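Side-chain contacts in rRNA N-glycosidase (Bougainvillea spectabilis, PDB 3CTK), which is a plant ribosome-inactivating protein, a single chain built of helices and a mixed beta sheet: residues N2-N7 with P15-D20; N23-G28 with I64-V69; I41-R46 with P91-S96; N188-N193 with S238-I243. All coordinates share one frame; numbering follows the deposited sequence. Where two conformers were deposited one is given.

Contact 1 (N2-N7 with P15-D20); sequences NTVSFN and PTFIQD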
loop_
_atom_site.group_PDB
_atom_site.type_symbol
_atom_site.label_atom_id
_atom_site.label_comp_id
_atom_site.label_asym_id
_atom_site.label_seq_id
_atom_site.Cartn_x
_atom_site.Cartn_y
_atom_site.Cartn_z
ATOM N N ASN A 2 -5.092 -15.716 -0.570
ATOM C CA ASN A 2 -3.779 -16.030 -0.014
ATOM C C ASN A 2 -3.376 -14.986 1.017
ATOM O O ASN A 2 -3.865 -13.856 0.990
ATOM C CB ASN A 2 -2.715 -16.091 -1.112
ATOM C CG ASN A 2 -3.013 -17.151 -2.156
ATOM O OD1 ASN A 2 -3.564 -18.208 -1.847
ATOM N ND2 ASN A 2 -2.634 -16.877 -3.399
ATOM N N THR A 3 -2.478 -15.371 1.916
ATOM C CA THR A 3 -2.001 -14.486 2.971
ATOM C C THR A 3 -0.478 -14.386 2.996
ATOM O O THR A 3 0.223 -15.381 2.810
ATOM C CB THR A 3 -2.448 -14.989 4.366
ATOM O OG1 THR A 3 -3.879 -15.020 4.437
ATOM C CG2 THR A 3 -1.910 -14.082 5.462
ATOM N N VAL A 4 0.021 -13.174 3.215
ATOM C CA VAL A 4 1.452 -12.927 3.336
ATOM C C VAL A 4 1.561 -12.336 4.737
ATOM O O VAL A 4 0.696 -11.560 5.145
ATOM C CB VAL A 4 1.961 -11.916 2.287
ATOM C CG1 VAL A 4 1.830 -12.511 0.889
ATOM C CG2 VAL A 4 1.175 -10.618 2.385
ATOM N N SER A 5 2.598 -12.703 5.483
ATOM C CA SER A 5 2.723 -12.209 6.853
ATOM C C SER A 5 3.987 -11.423 7.168
ATOM O O SER A 5 5.038 -11.641 6.567
ATOM C CB SER A 5 2.609 -13.379 7.832
ATOM O OG SER A 5 1.380 -14.065 7.673
ATOM N N PHE A 6 3.866 -10.512 8.129
ATOM C CA PHE A 6 4.980 -9.687 8.570
ATOM C C PHE A 6 4.869 -9.426 10.071
ATOM O O PHE A 6 3.884 -8.853 10.540
ATOM C CB PHE A 6 4.990 -8.358 7.808
ATOM C CG PHE A 6 6.160 -7.473 8.144
ATOM C CD1 PHE A 6 7.455 -7.986 8.173
ATOM C CD2 PHE A 6 5.971 -6.119 8.407
ATOM C CE1 PHE A 6 8.545 -7.165 8.460
ATOM C CE2 PHE A 6 7.057 -5.285 8.694
ATOM C CZ PHE A 6 8.345 -5.809 8.721
ATOM N N ASN A 7 5.871 -9.871 10.824
ATOM C CA ASN A 7 5.886 -9.661 12.268
ATOM C C ASN A 7 6.780 -8.458 12.542
ATOM O O ASN A 7 7.941 -8.437 12.132
ATOM C CB ASN A 7 6.428 -10.899 12.985
ATOM C CG ASN A 7 6.359 -10.770 14.491
ATOM O OD1 ASN A 7 7.067 -9.960 15.086
ATOM N ND2 ASN A 7 5.493 -11.563 15.116
ATOM N N PRO A 15 12.186 -6.985 3.486
ATOM C CA PRO A 15 12.420 -7.155 2.046
ATOM C C PRO A 15 11.798 -8.429 1.469
ATOM O O PRO A 15 11.268 -8.419 0.354
ATOM C CB PRO A 15 13.944 -7.142 1.943
ATOM C CG PRO A 15 14.339 -6.219 3.057
ATOM C CD PRO A 15 13.450 -6.698 4.189
ATOM N N THR A 16 11.862 -9.523 2.220
ATOM C CA THR A 16 11.290 -10.786 1.758
ATOM C C THR A 16 9.766 -10.678 1.708
ATOM O O THR A 16 9.122 -11.184 0.786
ATOM C CB THR A 16 11.684 -11.949 2.688
ATOM O OG1 THR A 16 13.112 -12.071 2.716
ATOM C CG2 THR A 16 11.084 -13.251 2.191
ATOM N N PHE A 17 9.206 -10.011 2.712
ATOM C CA PHE A 17 7.765 -9.789 2.826
ATOM C C PHE A 17 7.231 -9.024 1.611
ATOM O O PHE A 17 6.235 -9.418 0.997
ATOM C CB PHE A 17 7.485 -8.998 4.111
ATOM C CG PHE A 17 6.122 -8.363 4.161
ATOM C CD1 PHE A 17 4.971 -9.145 4.216
ATOM C CD2 PHE A 17 5.991 -6.978 4.156
ATOM C CE1 PHE A 17 3.708 -8.553 4.264
ATOM C CE2 PHE A 17 4.733 -6.375 4.205
ATOM C CZ PHE A 17 3.589 -7.166 4.260
ATOM N N ILE A 18 7.896 -7.925 1.265
ATOM C CA ILE A 18 7.474 -7.116 0.128
ATOM C C ILE A 18 7.584 -7.891 -1.182
ATOM O O ILE A 18 6.717 -7.774 -2.045
ATOM C CB ILE A 18 8.307 -5.815 0.025
ATOM C CG1 ILE A 18 7.982 -4.899 1.207
ATOM C CG2 ILE A 18 8.011 -5.092 -1.286
ATOM C CD1 ILE A 18 6.522 -4.504 1.296
ATOM N N GLN A 19 8.639 -8.686 -1.337
ATOM C CA GLN A 19 8.786 -9.456 -2.566
ATOM C C GLN A 19 7.684 -10.503 -2.662
ATOM O O GLN A 19 7.145 -10.744 -3.747
ATOM C CB GLN A 19 10.160 -10.132 -2.637
ATOM C CG GLN A 19 10.367 -10.930 -3.922
ATOM C CD GLN A 19 10.195 -10.086 -5.174
ATOM O OE1 GLN A 19 9.342 -10.369 -6.019
ATOM N NE2 GLN A 19 11.005 -9.045 -5.300
ATOM N N ASP A 20 7.331 -11.119 -1.536
ATOM C CA ASP A 20 6.269 -12.122 -1.556
ATOM C C ASP A 20 4.925 -11.490 -1.911
ATOM O O ASP A 20 4.093 -12.120 -2.572
ATOM C CB ASP A 20 6.170 -12.850 -0.207
ATOM C CG ASP A 20 7.368 -13.757 0.059
ATOM O OD1 ASP A 20 8.024 -14.192 -0.912
ATOM O OD2 ASP A 20 7.648 -14.045 1.243
#
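F17 is the first residue of the helical segment P15-D20 to meet the strand, and most of the contact turns on its ring. With CG anti to the backbone N (chi1 163°), the ring is carried off the helix toward F6 and V4. One face receives the CB of F6, a CH-pi contact in which this carbon stands almost on the ring normal, 3.6 Å from the centroid of F17. The F6 ring continues from that CB in a nearly parallel plane, tilted by 15°. The two phenyl groups therefore form an offset stack, with centroids of the F6 and F17 rings 5.0 Å apart and the shift set by the CB that sits over the centre of that face. At the CD1 corner, the backbone O of S5 approaches F17 CD1 obliquely at 3.4 Å. Next to it V4 CG2 rests against F17 CE1 at 3.8 Å, also oblique to the ring. One turn later comes D20, a looser partner at the partly exposed margin: V4 CG1 lies 4.2 Å from the backbone O of D20. No hydrogen bond spans the pair, and the contact is mainly apolar. V50 of strand 47-53 touches both V4 and F17 and extends the apolar cluster. The short axes of strand 3-7 and helix 15-20 run almost antiparallel, at 164°, with a closest approach of 8.5 Å. Such packing of a helix against its preceding strand is what a beta-alpha-beta unit produces, and here the unit comprises strand 3-7, helix 14-25 and the parallel neighbour 47-53.

Contact 2 (N23-G28 with I64-V69); sequences NELAKG and IDVTDV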
loop_
_atom_site.group_PDB
_atom_site.type_symbol
_atom_site.label_atom_id
_atom_site.label_comp_id
_atom_site.label_asym_id
_atom_site.label_seq_id
_atom_site.Cartn_x
_atom_site.Cartn_y
_atom_site.Cartn_z
ATOM N N ASN A 23 4.771 -10.923 -5.612
ATOM C CA ASN A 23 4.528 -12.188 -6.299
ATOM C C ASN A 23 3.028 -12.475 -6.385
ATOM O O ASN A 23 2.546 -13.026 -7.377
ATOM C CB ASN A 23 5.233 -13.336 -5.563
ATOM C CG ASN A 23 6.744 -13.310 -5.737
ATOM O OD1 ASN A 23 7.464 -14.051 -5.067
ATOM N ND2 ASN A 23 7.229 -12.470 -6.645
ATOM N N GLU A 24 2.294 -12.102 -5.343
ATOM C CA GLU A 24 0.849 -12.309 -5.313
ATOM C C GLU A 24 0.120 -11.332 -6.237
ATOM O O GLU A 24 -0.939 -11.649 -6.777
ATOM C CB GLU A 24 0.317 -12.135 -3.887
ATOM C CG GLU A 24 0.825 -13.170 -2.904
ATOM C CD GLU A 24 0.299 -14.558 -3.202
ATOM O OE1 GLU A 24 0.915 -15.537 -2.730
ATOM O OE2 GLU A 24 -0.736 -14.674 -3.897
ATOM N N LEU A 25 0.697 -10.149 -6.418
ATOM C CA LEU A 25 0.093 -9.114 -7.253
ATOM C C LEU A 25 0.446 -9.221 -8.739
ATOM O O LEU A 25 -0.316 -8.767 -9.597
ATOM C CB LEU A 25 0.516 -7.728 -6.738
ATOM C CG LEU A 25 0.188 -7.362 -5.287
ATOM C CD1 LEU A 25 0.964 -6.108 -4.878
ATOM C CD2 LEU A 25 -1.314 -7.144 -5.135
ATOM N N ALA A 26 1.599 -9.810 -9.040
ATOM C CA ALA A 26 2.053 -9.939 -10.426
ATOM C C ALA A 26 1.280 -11.012 -11.182
ATOM O O ALA A 26 1.782 -12.117 -11.390
ATOM C CB ALA A 26 3.546 -10.248 -10.454
ATOM N N LYS A 27 0.066 -10.670 -11.606
ATOM C CA LYS A 27 -0.794 -11.606 -12.325
ATOM C C LYS A 27 -1.008 -11.246 -13.791
ATOM O O LYS A 27 -1.610 -12.017 -14.541
ATOM C CB LYS A 27 -2.156 -11.689 -11.637
ATOM C CG LYS A 27 -2.093 -12.062 -10.164
ATOM C CD LYS A 27 -3.495 -12.158 -9.575
ATOM C CE LYS A 27 -3.451 -12.437 -8.085
ATOM N NZ LYS A 27 -2.678 -13.671 -7.769
ATOM N N GLY A 28 -0.534 -10.074 -14.199
ATOM C CA GLY A 28 -0.709 -9.663 -15.580
ATOM C C GLY A 28 0.502 -9.972 -16.442
ATOM O O GLY A 28 1.500 -10.498 -15.955
ATOM N N ILE A 64 -6.081 -6.299 0.669
ATOM C CA ILE A 64 -5.630 -5.498 -0.465
ATOM C C ILE A 64 -6.228 -6.009 -1.780
ATOM O O ILE A 64 -6.206 -7.206 -2.061
ATOM C CB ILE A 64 -4.085 -5.518 -0.569
ATOM C CG1 ILE A 64 -3.480 -4.802 0.643
ATOM C CG2 ILE A 64 -3.627 -4.865 -1.880
ATOM C CD1 ILE A 64 -1.961 -4.799 0.669
ATOM N N ASP A 65 -6.765 -5.084 -2.569
ATOM C CA ASP A 65 -7.367 -5.379 -3.872
ATOM C C ASP A 65 -6.194 -5.638 -4.822
ATOM O O ASP A 65 -5.394 -4.741 -5.062
ATOM C CB ASP A 65 -8.162 -4.152 -4.337
ATOM C CG ASP A 65 -8.974 -4.407 -5.595
ATOM O OD1 ASP A 65 -8.530 -5.200 -6.447
ATOM O OD2 ASP A 65 -10.051 -3.793 -5.739
ATOM N N VAL A 66 -6.090 -6.846 -5.372
ATOM C CA VAL A 66 -4.959 -7.152 -6.247
ATOM C C VAL A 66 -4.957 -6.433 -7.585
ATOM O O VAL A 66 -3.919 -6.361 -8.249
ATOM C CB VAL A 66 -4.829 -8.672 -6.526
ATOM C CG1 VAL A 66 -4.742 -9.436 -5.209
ATOM C CG2 VAL A 66 -5.999 -9.157 -7.383
ATOM N N THR A 67 -6.097 -5.892 -7.993
ATOM C CA THR A 67 -6.146 -5.203 -9.280
ATOM C C THR A 67 -5.462 -3.838 -9.239
ATOM O O THR A 67 -4.877 -3.405 -10.235
ATOM C CB THR A 67 -7.605 -5.022 -9.779
ATOM O OG1 THR A 67 -8.310 -4.123 -8.913
ATOM C CG2 THR A 67 -8.329 -6.367 -9.809
ATOM N N ASP A 68 -5.505 -3.172 -8.087
ATOM C CA ASP A 68 -4.909 -1.844 -7.962
ATOM C C ASP A 68 -4.066 -1.613 -6.707
ATOM O O ASP A 68 -3.607 -0.496 -6.463
ATOM C CB ASP A 68 -6.012 -0.781 -8.026
ATOM C CG ASP A 68 -7.150 -1.059 -7.050
ATOM O OD1 ASP A 68 -6.919 -1.780 -6.057
ATOM O OD2 ASP A 68 -8.272 -0.546 -7.271
ATOM N N VAL A 69 -3.863 -2.671 -5.926
ATOM C CA VAL A 69 -3.092 -2.621 -4.682
ATOM C C VAL A 69 -3.697 -1.655 -3.648
ATOM O O VAL A 69 -2.990 -1.123 -2.795
ATOM C CB VAL A 69 -1.603 -2.233 -4.938
ATOM C CG1 VAL A 69 -0.723 -2.757 -3.795
ATOM C CG2 VAL A 69 -1.132 -2.799 -6.269
HETATM O O HOH W 1 -3.077 -8.388 -10.106
#
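Immediately before V66, against whose backbone L25 packs, the carboxylate oxygen D65 OD1 is gripped by three donors. T67 OG1 donates to D65 OD1 at 2.7 Å from well above the carboxylate plane. T67 N reaches the same D65 OD1 at 3.0 Å, on its anti side and from the same face, which closes an Asx turn. The third is R46 NE, in a salt bridge from the neighbouring loop. Together they pin the turn that follows strand 59-65, and this presents V66 and V69 to the end of helix 14-25. L25 spans both with its two methyls. Its CG lies beside the backbone N (chi1 -58°), which aims the forked end across the gap: L25 CD2 settles on V66 CA at 3.8 Å, whereas L25 CD1 touches V69 CG1 at 3.9 Å, the leucine and V69 side chains crossing at about a right angle. K27 adds a margin to this core, laying its CE alongside V66 CG2 at 4.2 Å, while K27 NZ curls back to donate weakly to E24 O. A water links the two backbones, donating to L25 O at 2.8 Å and to V66 O at 2.9 Å, so one water satisfies a carbonyl on each side. A26, where the chain leaves the helix, centres an inverse gamma turn. Around this corner, V48 of strand 47-53 touches E24, I64 and V66, while helix 149-168 supplies A167 to L25 and R168 to V69.

Contact 3 (I41-R46 with P91-S96); sequences IADDKR and PTVATS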
loop_
_atom_site.group_PDB
_atom_site.type_symbol
_atom_site.label_atom_id
_atom_site.label_comp_id
_atom_site.label_asym_id
_atom_site.label_seq_id
_atom_site.Cartn_x
_atom_site.Cartn_y
_atom_site.Cartn_z
ATOM N N ILE A 41 -10.393 -9.645 -12.294
ATOM C CA ILE A 41 -10.053 -10.996 -11.891
ATOM C C ILE A 41 -11.255 -11.585 -11.164
ATOM O O ILE A 41 -12.120 -10.847 -10.700
ATOM C CB ILE A 41 -8.807 -10.977 -10.968
ATOM C CG1 ILE A 41 -8.234 -12.387 -10.816
ATOM C CG2 ILE A 41 -9.171 -10.368 -9.612
ATOM C CD1 ILE A 41 -6.901 -12.420 -10.091
ATOM N N ALA A 42 -11.317 -12.910 -11.091
ATOM C CA ALA A 42 -12.426 -13.587 -10.427
ATOM C C ALA A 42 -12.559 -13.115 -8.983
ATOM O O ALA A 42 -11.558 -12.872 -8.311
ATOM C CB ALA A 42 -12.210 -15.083 -10.468
ATOM N N ASP A 43 -13.792 -12.998 -8.498
ATOM C CA ASP A 43 -14.004 -12.540 -7.131
ATOM C C ASP A 43 -13.243 -13.375 -6.098
ATOM O O ASP A 43 -12.828 -12.852 -5.062
ATOM C CB ASP A 43 -15.497 -12.535 -6.786
ATOM C CG ASP A 43 -16.281 -11.485 -7.561
ATOM O OD1 ASP A 43 -15.693 -10.461 -7.970
ATOM O OD2 ASP A 43 -17.499 -11.680 -7.752
ATOM N N ASP A 44 -13.046 -14.662 -6.383
ATOM C CA ASP A 44 -12.346 -15.553 -5.456
ATOM C C ASP A 44 -10.834 -15.346 -5.400
ATOM O O ASP A 44 -10.154 -15.974 -4.585
ATOM C CB ASP A 44 -12.634 -17.009 -5.828
ATOM C CG ASP A 44 -12.038 -17.395 -7.169
ATOM O OD1 ASP A 44 -11.888 -16.499 -8.024
ATOM O OD2 ASP A 44 -11.740 -18.590 -7.375
ATOM N N LYS A 45 -10.303 -14.479 -6.257
ATOM C CA LYS A 45 -8.868 -14.216 -6.275
ATOM C C LYS A 45 -8.619 -12.713 -6.266
ATOM O O LYS A 45 -7.494 -12.250 -6.485
ATOM C CB LYS A 45 -8.235 -14.829 -7.525
ATOM C CG LYS A 45 -8.311 -16.352 -7.576
ATOM C CD LYS A 45 -7.564 -16.911 -8.779
ATOM C CE LYS A 45 -8.201 -16.467 -10.087
ATOM N NZ LYS A 45 -7.540 -17.093 -11.269
ATOM N N ARG A 46 -9.680 -11.965 -5.983
ATOM C CA ARG A 46 -9.648 -10.511 -5.973
ATOM C C ARG A 46 -8.821 -9.857 -4.866
ATOM O O ARG A 46 -8.351 -8.733 -5.038
ATOM C CB ARG A 46 -11.091 -9.985 -5.931
ATOM C CG ARG A 46 -11.252 -8.465 -5.991
ATOM C CD ARG A 46 -10.698 -7.859 -7.282
ATOM N NE ARG A 46 -10.924 -6.416 -7.321
ATOM C CZ ARG A 46 -12.083 -5.847 -7.640
ATOM N NH1 ARG A 46 -13.129 -6.597 -7.965
ATOM N NH2 ARG A 46 -12.206 -4.527 -7.604
ATOM N N PRO A 91 -15.093 -1.611 -3.270
ATOM C CA PRO A 91 -15.905 -2.471 -4.139
ATOM C C PRO A 91 -16.933 -3.274 -3.347
ATOM O O PRO A 91 -16.667 -3.696 -2.222
ATOM C CB PRO A 91 -14.868 -3.374 -4.801
ATOM C CG PRO A 91 -13.648 -2.502 -4.858
ATOM C CD PRO A 91 -13.654 -1.845 -3.495
ATOM N N THR A 92 -18.106 -3.490 -3.935
ATOM C CA THR A 92 -19.143 -4.259 -3.257
ATOM C C THR A 92 -18.618 -5.657 -2.933
ATOM O O THR A 92 -18.959 -6.230 -1.899
ATOM C CB THR A 92 -20.408 -4.385 -4.128
ATOM O OG1 THR A 92 -20.926 -3.078 -4.403
ATOM C CG2 THR A 92 -21.474 -5.199 -3.408
ATOM N N VAL A 93 -17.771 -6.196 -3.806
ATOM C CA VAL A 93 -17.220 -7.526 -3.580
ATOM C C VAL A 93 -16.397 -7.569 -2.291
ATOM O O VAL A 93 -16.260 -8.623 -1.670
ATOM C CB VAL A 93 -16.337 -7.984 -4.775
ATOM C CG1 VAL A 93 -15.174 -7.024 -4.974
ATOM C CG2 VAL A 93 -15.829 -9.397 -4.534
ATOM N N ALA A 94 -15.852 -6.423 -1.890
ATOM C CA ALA A 94 -15.049 -6.346 -0.671
ATOM C C ALA A 94 -15.908 -6.547 0.578
ATOM O O ALA A 94 -15.614 -7.393 1.423
ATOM C CB ALA A 94 -14.331 -4.999 -0.596
ATOM N N THR A 95 -16.973 -5.767 0.697
ATOM C CA THR A 95 -17.837 -5.882 1.860
ATOM C C THR A 95 -18.673 -7.159 1.823
ATOM O O THR A 95 -19.109 -7.649 2.862
ATOM C CB THR A 95 -18.764 -4.652 1.988
ATOM O OG1 THR A 95 -19.350 -4.355 0.713
ATOM C CG2 THR A 95 -17.974 -3.440 2.475
ATOM N N SER A 96 -18.878 -7.712 0.632
ATOM C CA SER A 96 -19.667 -8.934 0.501
ATOM C C SER A 96 -18.884 -10.222 0.727
ATOM O O SER A 96 -19.412 -11.167 1.307
ATOM C CB SER A 96 -20.325 -9.006 -0.883
ATOM O OG SER A 96 -21.270 -7.966 -1.064
#
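A single bend in the R46 side chain brings its guanidinium to V93 and P91: CG stands anti to the backbone N (chi1 -177°), and the chain turns at chi2 (61°). V93 answers with CG1 between its own backbone N and carbonyl carbon (chi1 60°), which leaves its two methyls divided between two partners. V93 CG1 meets R46 NH1 at 3.6 Å, and V93 CG2 meets D43 OD1, likewise at 3.6 Å. On the other arm, R46 NH2 lies 3.7 Å from P91 CG, arginine and proline crossing at about a right angle. Both carbons approach the guanidinium obliquely, and no hydrogen bond is made across the contact. The polar end of R46 is committed outside it, with NE held by D65 and NH2 also hydrogen-bonded beyond the two segments. The methyls of V93 thus pack against charged groups of opposite sign, and D43 OD1 stands 4.6 Å from R46 NH1, too far for a hydrogen bond. F47 of strand 47-53 also touches V93 and A94, while D43 O accepts from the Y1 hydroxyl. P91 occupies the N-cap position of helix 92-97. This short helix joins strand 81-88 to the parallel strand 105-108, a beta-alpha-beta connection, and the contact lays the loop entering strand 47-53 on its first turn.

Contact 4 (N188-N193 with S238-I243); sequences NFKVLN and SPDMGI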
loop_
_atom_site.group_PDB
_atom_site.type_symbol
_atom_site.label_atom_id
_atom_site.label_comp_id
_atom_site.label_asym_id
_atom_site.label_seq_id
_atom_site.Cartn_x
_atom_site.Cartn_y
_atom_site.Cartn_z
ATOM N N ASN A 188 10.009 11.622 2.086
ATOM C CA ASN A 188 10.539 12.774 1.371
ATOM C C ASN A 188 9.719 13.130 0.137
ATOM O O ASN A 188 8.744 12.453 -0.191
ATOM C CB ASN A 188 12.027 12.573 1.000
ATOM C CG ASN A 188 12.261 11.445 0.001
ATOM O OD1 ASN A 188 11.498 11.260 -0.946
ATOM N ND2 ASN A 188 13.349 10.704 0.196
ATOM N N PHE A 189 10.114 14.207 -0.536
ATOM C CA PHE A 189 9.404 14.688 -1.715
ATOM C C PHE A 189 9.225 13.654 -2.817
ATOM O O PHE A 189 8.190 13.640 -3.483
ATOM C CB PHE A 189 10.108 15.921 -2.288
ATOM C CG PHE A 189 10.282 17.034 -1.295
ATOM C CD1 PHE A 189 11.508 17.241 -0.669
ATOM C CD2 PHE A 189 9.218 17.870 -0.977
ATOM C CE1 PHE A 189 11.669 18.268 0.262
ATOM C CE2 PHE A 189 9.370 18.900 -0.046
ATOM C CZ PHE A 189 10.598 19.097 0.572
ATOM N N LYS A 190 10.226 12.801 -3.021
ATOM C CA LYS A 190 10.139 11.782 -4.063
ATOM C C LYS A 190 9.156 10.680 -3.691
ATOM O O LYS A 190 8.370 10.230 -4.529
ATOM C CB LYS A 190 11.518 11.173 -4.355
ATOM C CG LYS A 190 11.476 10.075 -5.418
ATOM C CD LYS A 190 12.861 9.712 -5.954
ATOM C CE LYS A 190 12.758 8.568 -6.966
ATOM N NZ LYS A 190 14.052 8.272 -7.645
ATOM N N VAL A 191 9.206 10.237 -2.439
ATOM C CA VAL A 191 8.287 9.199 -1.982
ATOM C C VAL A 191 6.854 9.657 -2.251
ATOM O O VAL A 191 6.064 8.941 -2.866
ATOM C CB VAL A 191 8.460 8.923 -0.476
ATOM C CG1 VAL A 191 7.373 7.970 0.008
ATOM C CG2 VAL A 191 9.837 8.325 -0.214
ATOM N N LEU A 192 6.535 10.866 -1.808
ATOM C CA LEU A 192 5.202 11.429 -1.999
ATOM C C LEU A 192 4.832 11.592 -3.472
ATOM O O LEU A 192 3.696 11.323 -3.864
ATOM C CB LEU A 192 5.098 12.778 -1.273
ATOM C CG LEU A 192 4.643 12.737 0.194
ATOM C CD1 LEU A 192 5.201 11.520 0.893
ATOM C CD2 LEU A 192 5.069 14.016 0.896
ATOM N N ASN A 193 5.791 12.014 -4.290
ATOM C CA ASN A 193 5.534 12.211 -5.713
ATOM C C ASN A 193 5.198 10.893 -6.412
ATOM O O ASN A 193 4.267 10.827 -7.217
ATOM C CB ASN A 193 6.746 12.859 -6.387
ATOM C CG ASN A 193 6.481 13.217 -7.833
ATOM O OD1 ASN A 193 5.625 14.051 -8.131
ATOM N ND2 ASN A 193 7.212 12.587 -8.742
ATOM N N SER A 238 12.663 2.749 -14.379
ATOM C CA SER A 238 12.491 1.324 -14.125
ATOM C C SER A 238 13.116 0.832 -12.810
ATOM O O SER A 238 12.541 -0.020 -12.133
ATOM C CB SER A 238 13.036 0.504 -15.304
ATOM O OG SER A 238 14.409 0.763 -15.534
ATOM N N PRO A 239 14.292 1.362 -12.428
ATOM C CA PRO A 239 14.912 0.906 -11.175
ATOM C C PRO A 239 14.099 1.210 -9.913
ATOM O O PRO A 239 14.291 0.567 -8.879
ATOM C CB PRO A 239 16.258 1.630 -11.169
ATOM C CG PRO A 239 16.549 1.820 -12.633
ATOM C CD PRO A 239 15.209 2.245 -13.171
ATOM N N ASP A 240 13.209 2.195 -9.989
ATOM C CA ASP A 240 12.386 2.558 -8.835
ATOM C C ASP A 240 11.053 1.816 -8.797
ATOM O O ASP A 240 10.314 1.917 -7.816
ATOM C CB ASP A 240 12.097 4.065 -8.828
ATOM C CG ASP A 240 13.345 4.906 -8.668
ATOM O OD1 ASP A 240 14.231 4.522 -7.874
ATOM O OD2 ASP A 240 13.432 5.963 -9.325
ATOM N N MET A 241 10.747 1.067 -9.852
ATOM C CA MET A 241 9.470 0.354 -9.933
ATOM C C MET A 241 9.445 -1.068 -9.385
ATOM O O MET A 241 10.355 -1.862 -9.637
ATOM C CB MET A 241 8.986 0.317 -11.383
ATOM C CG MET A 241 8.850 1.677 -12.041
ATOM S SD MET A 241 7.883 2.856 -11.068
ATOM C CE MET A 241 6.234 2.160 -11.175
ATOM N N GLY A 242 8.382 -1.379 -8.645
ATOM C CA GLY A 242 8.207 -2.706 -8.078
ATOM C C GLY A 242 7.185 -3.493 -8.887
ATOM O O GLY A 242 7.401 -4.659 -9.223
ATOM N N ILE A 243 6.059 -2.857 -9.184
ATOM C CA ILE A 243 5.004 -3.477 -9.990
ATOM C C ILE A 243 4.160 -2.357 -10.594
ATOM O O ILE A 243 3.874 -1.356 -9.928
ATOM C CB ILE A 243 4.103 -4.434 -9.154
ATOM C CG1 ILE A 243 3.047 -5.070 -10.064
ATOM C CG2 ILE A 243 3.427 -3.677 -8.020
ATOM C CD1 ILE A 243 2.283 -6.225 -9.421
HETATM O O HOH W 2 16.446 5.872 -7.617
#
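K190 and D240 meet through one salt bridge, with K190 NZ donating to D240 OD2 at 2.9 Å. The ammonium approaches from above the carboxylate plane, 46° out of it. K190 reaches this far because its chain is extended throughout, beginning with CG anti to the backbone N (chi1 179°), and it meets the aspartate side chain at about a right angle. The other carboxylate oxygen is served by a water that donates to D240 OD1 at 2.6 Å. That water also accepts from K190 NZ, weakly and at 3.4 Å, so a second, indirect path joins the same two charges. The rings of W229 and Y171 make cation-pi interactions with the lysine, and Y171 touches D240 as well, which gives the buried charge aromatic company in addition to its anion. K190 lies in the first turn of helix 189-196, whose start is closed by an asparagine N-cap. N188 OD1 accepts from V191 N at 2.9 Å, a nearly straight bond with an N-H...O angle of 165°, and more weakly from K190 N. The remaining amide atom, N188 ND2, is hydrogen-bonded to the hydroxyl of Y171. On the facing side D240 ends a short 3-10 segment, and M241 N, just beyond it, donates back to S238 O at 3.1 Å. Farther along, I243 O accepts from W198 NE1.

The four contacts show chemistry changing with depth and place. Contacts 1 and 2 are buried and largely apolar; both hang on helix 14-25 and reach the same mixed sheet, joined by a probable N2–E24 hydrogen bond. Contact 3 lies at the surface, where charged groups flank a valine, and meets contact 2 through the R46–D65 salt bridge and packing of K27 on I41. Contact 4, partly buried, depends on one ion pair rather than on area. It sits on the other side of the chain's centre from contact 3, their centres about 28 Å apart, yet its I243 packs against L25 and A26 of contact 2, which thus touches all three others.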